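Local coordinates for cell division control protein (Pyrococcus abyssi, PDB 6RPP) that is an intein of the HINT fold that probably excises itself from its host helicase, a minichromosome maintenance protein, by protein splicing, at residues Glu30-Glu33 with Lys37-Arg40; Tyr148-Gln151 with Asn157-Ala160; Glu8-Val11 with Glu17-Lys20. The protein carries 2 engineered substitutions. One frame throughout, in Å; residues are numbered along the deposited sequence.

Contact 1. Residues Glu30-Glu33 with Lys37-Arg40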
# COMPACT_ATOMS: atom_id res chain seq x y z
N GLU A 30 9.76 13.80 -9.72
CA GLU A 30 10.70 14.87 -10.05
C GLU A 30 11.44 14.58 -11.37
O GLU A 30 11.61 15.47 -12.22
CB GLU A 30 11.69 15.06 -8.91
CG GLU A 30 12.59 16.27 -9.07
CD GLU A 30 13.50 16.48 -7.86
OE1 GLU A 30 13.55 15.59 -6.98
OE2 GLU A 30 14.20 17.53 -7.81
N GLU A 31 11.84 13.33 -11.58
CA GLU A 31 12.56 13.01 -12.79
C GLU A 31 11.64 13.10 -14.00
O GLU A 31 12.05 13.62 -15.06
CB GLU A 31 13.17 11.62 -12.65
CG GLU A 31 14.08 11.22 -13.78
CD GLU A 31 14.83 9.95 -13.48
OE1 GLU A 31 15.92 10.02 -12.87
OE2 GLU A 31 14.31 8.89 -13.85
N ALA A 32 10.39 12.61 -13.86
CA ALA A 32 9.46 12.61 -14.99
C ALA A 32 9.01 14.03 -15.33
O ALA A 32 8.70 14.30 -16.51
CB ALA A 32 8.26 11.71 -14.70
N GLU A 33 8.97 14.94 -14.34
CA GLU A 33 8.68 16.35 -14.63
C GLU A 33 9.62 16.89 -15.70
O GLU A 33 9.22 17.70 -16.55
CB GLU A 33 8.80 17.23 -13.37
CG GLU A 33 7.60 17.11 -12.48
CD GLU A 33 7.78 17.76 -11.12
OE1 GLU A 33 8.93 18.07 -10.74
OE2 GLU A 33 6.76 17.94 -10.42
N LYS A 37 7.81 12.60 -19.14
CA LYS A 37 7.07 11.37 -18.91
C LYS A 37 6.06 11.50 -17.78
O LYS A 37 5.47 10.51 -17.37
CB LYS A 37 8.05 10.24 -18.62
CG LYS A 37 8.92 9.96 -19.84
CD LYS A 37 9.87 8.80 -19.64
CE LYS A 37 10.59 8.44 -20.95
NZ LYS A 37 11.34 9.60 -21.52
N LEU A 38 5.88 12.70 -17.25
CA LEU A 38 4.96 12.88 -16.14
C LEU A 38 3.53 12.74 -16.65
O LEU A 38 3.17 13.34 -17.67
CB LEU A 38 5.15 14.25 -15.52
CG LEU A 38 4.26 14.54 -14.31
CD1 LEU A 38 4.76 13.73 -13.12
CD2 LEU A 38 4.24 16.03 -14.02
N GLY A 39 2.73 11.95 -15.94
CA GLY A 39 1.32 11.83 -16.27
C GLY A 39 0.50 12.62 -15.27
O GLY A 39 0.89 12.76 -14.12
N ARG A 40 -0.63 13.12 -15.71
CA ARG A 40 -1.48 13.89 -14.81
C ARG A 40 -2.88 13.32 -14.82
O ARG A 40 -3.40 12.95 -15.87
CB ARG A 40 -1.50 15.36 -15.20
CG ARG A 40 -0.21 16.11 -14.89
CD ARG A 40 -0.37 17.60 -15.17
NE ARG A 40 0.88 18.34 -15.02
CZ ARG A 40 1.84 18.38 -15.94
NH1 ARG A 40 1.70 17.73 -17.08
NH2 ARG A 40 2.95 19.08 -15.71
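The carbonyl oxygen of Ala-32 receives two backbone N-H groups, those of Lys-37 and Leu-38, with Ala-32 O 3.3 Å from Lys-37 N and equally far from Leu-38 N. Both bonds are weak, since the N-H groups come in well bent, at 129° for Lys-37 and 121° for Leu-38. This oxygen in the last turn of the helix is thus gripped by two imperfect donors from the chain beyond the turn. The N-H of Lys-37 is also shared, because the side-chain oxygen of Asn-35 accepts from it as well.

Packing round this oxygen is close. Ala-32 CB points at the other segment and rests against the backbone of Leu-38, 3.6 Å from Leu-38 N. On the side of the chain leaving the turn, Leu-38 CB sits 3.7 Å from Ala-32 O. The CB atoms of Ala-32 and Lys-37 meet too, but the rest of the lysine leads away from the helix. Leu-38 has CG anti to its own N (chi1 -179°), which sends the branch alongside Glu-33: the two side chains point the same way, and Leu-38 CD2 lies 3.9 Å from Glu-33 CG. The same methyl covers one face of the Arg-40 guanidinium, toward its rim. Glu-33 OE2 and Arg-40 NH2 stay 6.6 Å apart, too far for a salt bridge, although a mild long-range attraction is plausible.

Ala-47, Pro-48 and Phe-45 of strand 44-56 back Ala-32, Lys-37 and Leu-38 in turn. The arrangement is a helix C-terminus: Ala-32 O faces the N-H groups of the turn as helix 21-35 stops and the chain passes into strand 39-41, the outermost strand of a sheet.

Contact 2. Residues Tyr148-Gln151 with Asn157-Ala160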
# COMPACT_ATOMS: atom_id res chain seq x y z
N TYR A 148 0.06 8.15 -1.53
CA TYR A 148 0.97 7.53 -2.50
C TYR A 148 0.56 6.09 -2.82
O TYR A 148 -0.00 5.38 -1.99
CB TYR A 148 2.37 7.52 -1.92
CG TYR A 148 2.89 8.93 -1.69
CD1 TYR A 148 3.45 9.62 -2.73
CD2 TYR A 148 2.74 9.59 -0.44
CE1 TYR A 148 3.89 10.90 -2.55
CE2 TYR A 148 3.20 10.90 -0.25
CZ TYR A 148 3.76 11.53 -1.34
OH TYR A 148 4.18 12.83 -1.13
N ASP A 149 0.95 5.63 -3.99
CA ASP A 149 0.66 4.24 -4.33
C ASP A 149 1.67 3.81 -5.38
O ASP A 149 2.37 4.63 -5.95
CB ASP A 149 -0.77 4.11 -4.87
CG ASP A 149 -1.24 2.67 -4.98
OD1 ASP A 149 -0.72 1.82 -4.22
OD2 ASP A 149 -2.13 2.47 -5.84
N LEU A 150 1.73 2.49 -5.61
CA LEU A 150 2.56 1.92 -6.65
C LEU A 150 1.70 0.97 -7.47
O LEU A 150 0.73 0.43 -6.96
CB LEU A 150 3.74 1.12 -6.11
CG LEU A 150 4.65 1.91 -5.20
CD1 LEU A 150 5.53 0.89 -4.50
CD2 LEU A 150 5.44 2.89 -5.98
N GLN A 151 2.05 0.77 -8.73
CA GLN A 151 1.42 -0.26 -9.54
C GLN A 151 2.30 -1.49 -9.61
O GLN A 151 3.48 -1.38 -9.95
CB GLN A 151 1.09 0.23 -10.94
CG GLN A 151 0.52 -0.90 -11.80
CD GLN A 151 0.13 -0.47 -13.17
OE1 GLN A 151 -0.99 0.01 -13.38
NE2 GLN A 151 1.05 -0.61 -14.13
N ASN A 157 -0.20 -5.97 -5.27
CA ASN A 157 0.11 -5.70 -3.90
C ASN A 157 1.62 -5.64 -3.75
O ASN A 157 2.35 -6.17 -4.60
CB ASN A 157 -0.50 -6.78 -2.96
CG ASN A 157 0.18 -8.12 -3.04
OD1 ASN A 157 1.10 -8.36 -2.25
ND2 ASN A 157 -0.29 -9.03 -3.90
N PHE A 158 2.05 -5.02 -2.65
CA PHE A 158 3.47 -4.96 -2.26
C PHE A 158 3.54 -4.97 -0.75
O PHE A 158 2.63 -4.48 -0.06
CB PHE A 158 4.21 -3.71 -2.81
CG PHE A 158 3.51 -2.41 -2.47
CD1 PHE A 158 3.81 -1.71 -1.28
CD2 PHE A 158 2.55 -1.85 -3.33
CE1 PHE A 158 3.19 -0.55 -0.90
CE2 PHE A 158 1.89 -0.66 -2.99
CZ PHE A 158 2.20 0.00 -1.80
N LEU A 159 4.63 -5.55 -0.23
CA LEU A 159 4.87 -5.59 1.22
C LEU A 159 5.34 -4.25 1.74
O LEU A 159 6.36 -3.71 1.28
CB LEU A 159 5.92 -6.64 1.51
CG LEU A 159 6.26 -6.84 2.99
CD1 LEU A 159 5.02 -7.26 3.83
CD2 LEU A 159 7.38 -7.94 3.01
N ALA A 160 4.63 -3.71 2.75
CA ALA A 160 5.06 -2.48 3.38
C ALA A 160 4.47 -2.45 4.78
O ALA A 160 3.33 -2.83 4.99
CB ALA A 160 4.58 -1.26 2.54
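Asp-149 approaches the ring of Phe-158 at its edge: Asp-149 OD1 lies in the ring plane, 3.8 Å from Phe-158 CE2. The carboxylate is itself turned, its plane 43° from that of the ring. An oxygen placed here meets the slightly positive rim of the phenyl group, which is probably a mildly favourable arrangement. The other oxygen, OD2, accepts a hydrogen bond from the backbone N of Ala-168, the last residue of the chain, and this bond helps to fix the rotation of the carboxylate.

One step further, Leu-150 covers a face of the same ring. Its CD1 methyl stands almost directly over the middle, 4.1 Å from the Phe-158 ring centroid and only 7° off the ring normal, a well-centred CH-pi contact. Lower on the side chain, Leu-150 CB touches the rim at Phe-158 CE2, 4.0 Å away. The phenyl is therefore met by an apolar methyl above its face and by a carboxylate oxygen at its edge, both from neighbouring residues of one strand. Phe-158 spans the gap with CG set between its own N and carbonyl carbon (chi1 53°), carrying the ring toward strand 146-151. The backbones stay apart, the nearest CA pair, Leu-150 and Phe-158, being separated by 8.2 Å.

Ile-21 at the start of helix 21-35 packs on both Leu-150 and Phe-158, while Val-53, Val-165 and Ala-167 also touch the phenylalanine. All three residues that meet are buried, close to the centre of the molecule. The segments, YDLQ and NFLA, belong to the conserved C-terminal motif of inteins usually called block F, and here that motif folds upon itself beside the chain end in the HINT fold.

Contact 3. Residues Glu8-Val11 with Glu17-Lys20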
# COMPACT_ATOMS: atom_id res chain seq x y z
N GLU A 8 5.03 7.80 4.80
CA GLU A 8 6.03 7.11 5.64
C GLU A 8 5.87 5.60 5.60
O GLU A 8 6.66 4.90 6.28
CB GLU A 8 6.00 7.61 7.06
CG GLU A 8 6.41 9.06 7.21
CD GLU A 8 6.43 9.53 8.65
OE1 GLU A 8 5.33 9.63 9.27
OE2 GLU A 8 7.50 9.81 9.19
N THR A 9 4.84 5.08 4.92
CA THR A 9 4.70 3.63 4.73
C THR A 9 5.98 3.12 4.08
O THR A 9 6.37 3.63 3.04
CB THR A 9 3.52 3.34 3.83
OG1 THR A 9 2.36 4.08 4.32
CG2 THR A 9 3.18 1.85 3.77
N GLU A 10 6.69 2.16 4.72
CA GLU A 10 8.00 1.74 4.22
C GLU A 10 7.89 0.47 3.37
O GLU A 10 7.50 -0.60 3.85
CB GLU A 10 8.96 1.51 5.40
CG GLU A 10 9.27 2.79 6.15
CD GLU A 10 10.46 2.75 7.10
OE1 GLU A 10 11.11 1.68 7.28
OE2 GLU A 10 10.73 3.83 7.72
N VAL A 11 8.23 0.60 2.09
CA VAL A 11 8.17 -0.49 1.12
C VAL A 11 9.41 -1.34 1.26
O VAL A 11 10.53 -0.81 1.25
CB VAL A 11 8.09 0.08 -0.31
CG1 VAL A 11 8.02 -1.02 -1.33
CG2 VAL A 11 6.81 1.01 -0.42
N GLU A 17 17.74 -1.92 1.23
CA GLU A 17 17.01 -1.56 2.44
C GLU A 17 15.66 -0.94 2.10
O GLU A 17 15.49 -0.34 1.04
CB GLU A 17 17.91 -0.64 3.27
CG GLU A 17 19.17 -1.34 3.71
CD GLU A 17 20.06 -0.42 4.48
OE1 GLU A 17 19.65 0.76 4.68
OE2 GLU A 17 21.15 -0.89 4.86
N ARG A 18 14.71 -1.08 3.04
CA ARG A 18 13.33 -0.61 2.87
C ARG A 18 13.28 0.91 2.88
O ARG A 18 14.19 1.58 3.40
CB ARG A 18 12.46 -1.24 3.97
CG ARG A 18 12.66 -0.73 5.38
CD ARG A 18 12.00 -1.74 6.38
NE ARG A 18 11.86 -1.29 7.73
CZ ARG A 18 12.72 -1.63 8.69
NH1 ARG A 18 13.77 -2.36 8.37
NH2 ARG A 18 12.52 -1.20 9.93
N LYS A 19 12.27 1.45 2.20
CA LYS A 19 12.25 2.87 1.81
C LYS A 19 10.83 3.41 1.90
O LYS A 19 9.86 2.76 1.47
CB LYS A 19 12.75 3.05 0.36
CG LYS A 19 13.16 4.43 -0.05
CD LYS A 19 14.24 4.31 -1.16
CE LYS A 19 14.09 5.35 -2.26
NZ LYS A 19 14.79 4.92 -3.53
N LYS A 20 10.73 4.67 2.35
CA LYS A 20 9.42 5.30 2.46
C LYS A 20 8.82 5.45 1.08
O LYS A 20 9.49 5.91 0.16
CB LYS A 20 9.52 6.68 3.15
CG LYS A 20 9.94 6.58 4.60
CD LYS A 20 10.08 7.98 5.25
CE LYS A 20 11.54 8.32 5.47
NZ LYS A 20 11.66 9.43 6.46
O HOH W 1 9.92 0.36 10.16
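Val-11 and Lys-19 exchange two backbone hydrogen bonds, 2.8 Å from Val-11 N to Lys-19 O and 3.0 Å from Lys-19 N to Val-11 O. They form the hydrogen-bonded pair of a short antiparallel hairpin. Next to it, Glu-10 and Lys-20 make the non-hydrogen-bonded pair. Here CA-H groups add to the join, Lys-20 CA reaching toward Thr-9 O at 3.5 Å.

On the face that carries Glu-10 and Lys-20, the two side chains run side by side in the same direction, with Glu-10 CG 4.1 Å from Lys-20 CG. The glutamate continues extended until Glu-10 OE1 meets Arg-18 NE at 3.1 Å. This is a salt bridge with a weak hydrogen bond, its N-H bent to 120°, and the carboxylate and guanidinium planes are turned 47° apart. Arg-18 carries CG between its backbone N and carbonyl carbon (chi1 71°), bringing the extended chain across to the end of Glu-10; Arg-18 CG also lies 3.4 Å from Glu-10 OE1. A water in the plane of the guanidinium accepts from Arg-18 NH2 at 3.0 Å and donates weakly to Glu-10 OE1, a second, indirect path between the two charges.

Outside this shell, Asn-161 holds the strand edge through its side-chain oxygen, which accepts from Glu-10 N. Thr-9 OG1 bonds Asp-6 O. Val-11, on the face shared with Lys-19, is buried against Ile-21, Ile-24 and Phe-158. Lys-20 occupies the N-cap position, so the second strand passes straight into helix 21-35. The whole is a two-stranded beta hairpin near the N-terminus of the intein, leading into its helix.

Overall arrangement
From the N terminus, contact 3 comes first, closing the five-residue loop between segments 8-11 and 17-20. Helix 21-35 follows immediately, and contact 1 closes the short turn at its far end, before strand 39-41. Contact 2 closes a five-residue loop much later, near the C terminus. The three stand in series; none nests in or crosses another. Contacts 2 and 3 touch: Ala-160 packs on Thr-9 and Val-11, and Phe-158 on Val-11, so N-terminal and C-terminal parts of the chain meet there, with Ile-21 packing against each. Contact 1, about 19 Å from contact 2 between centres, reaches the opposite outermost strand of the same four-stranded sheet.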